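Local coordinates for cell division protein FtsX (Streptococcus pneumoniae, PDB 6HE6) that forms the membrane part of the ABC transporter-like FtsEX complex, which acts in cell division and is probably needed for normal growth and cell shape, at residues V13-K18 with Y86-V91. Numbering follows the deposited sequence.
Sequences VVYIRK and YDAYIV
Val14 and Tyr89 form a hydrogen-bonded antiparallel pair, 2.9 Å from Val14 N to Tyr89 O and 2.8 Å from Tyr89 N to Val14 O. A further backbone bond, from Ile16 N to Asp87 O, follows. The face of Val14 and Tyr89 is the more deeply buried: with CG1 anti to the backbone N (chi1 178°), Val14 turns CG2 to Val91 CG2, 3.9 Å away, and the extended Ile16 chain brings CD1 to 3.7 Å from Tyr89 CE2. Helix 41-47 covers this face through Leu46, while Tyr89 OH hydrogen-bonds to Asp22 OD2. Strands 11-16 and 88-93 are the central pair of the four-stranded antiparallel sheet in the FtsX extracellular domain. On the other face, the Tyr15 ring sets CD1 3.8 Å from Ala88 CB, and its hydroxyl hydrogen-bonds to Gln116 OE1. Beyond the paired strands the contact nears solvent, and Tyr86 CB lies against Tyr15 CD1. A water donates to Ile16 O and weakly accepts from Asp87 N, bridging backbone groups too far apart to bond directly. Lys18 CG sits over the centre of one Tyr86 ring face, 4.1 Å from the centroid, a CH-pi contact; the chain bends at chi4, and NZ hydrogen-bonds to Leu85 O.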
loop_
_atom_site.group_PDB
_atom_site.type_symbol
_atom_site.label_atom_id
_atom_site.label_comp_id
_atom_site.label_asym_id
_atom_site.label_seq_id
_atom_site.Cartn_x
_atom_site.Cartn_y
_atom_site.Cartn_z
ATOM N N VAL A 13 -1.951 -3.936 -6.698
ATOM C CA VAL A 13 -1.440 -3.763 -5.346
ATOM C C VAL A 13 -0.004 -3.288 -5.461
ATOM O O VAL A 13 0.804 -3.897 -6.173
ATOM C CB VAL A 13 -1.530 -5.059 -4.519
ATOM C CG1 VAL A 13 -1.038 -4.809 -3.114
ATOM C CG2 VAL A 13 -2.948 -5.571 -4.491
ATOM N N VAL A 14 0.303 -2.191 -4.785
ATOM C CA VAL A 14 1.602 -1.548 -4.856
ATOM C C VAL A 14 2.225 -1.618 -3.469
ATOM O O VAL A 14 1.740 -0.968 -2.539
ATOM C CB VAL A 14 1.489 -0.100 -5.341
ATOM C CG1 VAL A 14 2.872 0.556 -5.361
ATOM C CG2 VAL A 14 0.878 -0.066 -6.706
ATOM N N TYR A 15 3.300 -2.396 -3.328
ATOM C CA TYR A 15 3.961 -2.590 -2.040
ATOM C C TYR A 15 5.058 -1.560 -1.839
ATOM O O TYR A 15 5.823 -1.272 -2.759
ATOM C CB TYR A 15 4.542 -4.003 -1.935
ATOM C CG TYR A 15 3.469 -5.042 -1.960
ATOM C CD1 TYR A 15 2.740 -5.330 -0.822
ATOM C CD2 TYR A 15 3.149 -5.708 -3.126
ATOM C CE1 TYR A 15 1.728 -6.264 -0.839
ATOM C CE2 TYR A 15 2.144 -6.645 -3.151
ATOM C CZ TYR A 15 1.433 -6.914 -2.003
ATOM O OH TYR A 15 0.434 -7.852 -2.024
ATOM N N ILE A 16 5.130 -1.005 -0.630
ATOM C CA ILE A 16 6.019 0.110 -0.317
ATOM C C ILE A 16 7.267 -0.454 0.342
ATOM O O ILE A 16 7.174 -1.398 1.141
ATOM C CB ILE A 16 5.331 1.141 0.603
ATOM C CG1 ILE A 16 4.069 1.693 -0.044
ATOM C CG2 ILE A 16 6.273 2.308 0.924
ATOM C CD1 ILE A 16 3.064 2.198 0.965
ATOM N N ARG A 17 8.438 0.114 0.007
ATOM C CA ARG A 17 9.690 -0.289 0.643
ATOM C C ARG A 17 9.572 -0.185 2.158
ATOM O O ARG A 17 8.972 0.754 2.687
ATOM C CB ARG A 17 10.863 0.582 0.162
ATOM C CG ARG A 17 11.329 0.312 -1.269
ATOM C CD ARG A 17 12.794 0.647 -1.430
ATOM N NE ARG A 17 13.594 -0.110 -0.476
ATOM C CZ ARG A 17 14.724 0.324 0.068
ATOM N NH1 ARG A 17 15.197 1.522 -0.246
ATOM N NH2 ARG A 17 15.380 -0.436 0.934
ATOM N N LYS A 18 10.176 -1.148 2.856
ATOM C CA LYS A 18 9.982 -1.281 4.297
ATOM C C LYS A 18 10.516 -0.089 5.084
ATOM O O LYS A 18 10.144 0.086 6.247
ATOM C CB LYS A 18 10.639 -2.574 4.786
ATOM C CG LYS A 18 9.652 -3.701 5.056
ATOM C CD LYS A 18 10.325 -4.899 5.711
ATOM C CE LYS A 18 9.293 -5.898 6.228
ATOM N NZ LYS A 18 8.185 -5.245 7.000
ATOM N N TYR A 86 4.404 -5.987 4.041
ATOM C CA TYR A 86 4.692 -4.677 3.465
ATOM C C TYR A 86 3.424 -3.841 3.444
ATOM O O TYR A 86 2.375 -4.325 3.002
ATOM C CB TYR A 86 5.229 -4.814 2.039
ATOM C CG TYR A 86 6.666 -5.248 1.930
ATOM C CD1 TYR A 86 7.107 -6.426 2.525
ATOM C CD2 TYR A 86 7.584 -4.487 1.215
ATOM C CE1 TYR A 86 8.424 -6.827 2.426
ATOM C CE2 TYR A 86 8.904 -4.882 1.112
ATOM C CZ TYR A 86 9.315 -6.052 1.720
ATOM O OH TYR A 86 10.624 -6.450 1.621
ATOM N N ASP A 87 3.515 -2.589 3.915
ATOM C CA ASP A 87 2.495 -1.588 3.611
ATOM C C ASP A 87 2.245 -1.545 2.112
ATOM O O ASP A 87 3.152 -1.779 1.303
ATOM C CB ASP A 87 2.926 -0.194 4.080
ATOM C CG ASP A 87 2.957 -0.057 5.589
ATOM O OD1 ASP A 87 2.437 -0.954 6.294
ATOM O OD2 ASP A 87 3.492 0.967 6.064
ATOM N N ALA A 88 1.014 -1.219 1.729
ATOM C CA ALA A 88 0.637 -1.318 0.332
ATOM C C ALA A 88 -0.407 -0.263 0.004
ATOM O O ALA A 88 -1.144 0.199 0.876
ATOM C CB ALA A 88 0.098 -2.720 -0.002
ATOM N N TYR A 89 -0.467 0.111 -1.275
ATOM C CA TYR A 89 -1.597 0.862 -1.801
ATOM C C TYR A 89 -2.422 -0.066 -2.685
ATOM O O TYR A 89 -1.872 -0.829 -3.489
ATOM C CB TYR A 89 -1.140 2.101 -2.600
ATOM C CG TYR A 89 -0.728 3.257 -1.708
ATOM C CD1 TYR A 89 -1.667 3.936 -0.936
ATOM C CD2 TYR A 89 0.596 3.653 -1.623
ATOM C CE1 TYR A 89 -1.295 4.994 -0.124
ATOM C CE2 TYR A 89 0.980 4.703 -0.804
ATOM C CZ TYR A 89 0.027 5.358 -0.052
ATOM O OH TYR A 89 0.398 6.379 0.778
ATOM N N ILE A 90 -3.733 -0.006 -2.529
ATOM C CA ILE A 90 -4.655 -0.780 -3.351
ATOM C C ILE A 90 -5.166 0.178 -4.415
ATOM O O ILE A 90 -5.895 1.125 -4.108
ATOM C CB ILE A 90 -5.798 -1.385 -2.522
ATOM C CG1 ILE A 90 -5.289 -2.061 -1.250
ATOM C CG2 ILE A 90 -6.613 -2.357 -3.374
ATOM C CD1 ILE A 90 -4.521 -3.366 -1.468
ATOM N N VAL A 91 -4.740 -0.030 -5.655
ATOM C CA VAL A 91 -5.027 0.885 -6.756
ATOM C C VAL A 91 -6.135 0.286 -7.604
ATOM O O VAL A 91 -6.086 -0.904 -7.948
ATOM C CB VAL A 91 -3.772 1.149 -7.605
ATOM C CG1 VAL A 91 -4.073 2.109 -8.763
ATOM C CG2 VAL A 91 -2.601 1.688 -6.730
HETATM O O HOH W 1 6.267 -1.443 3.838
#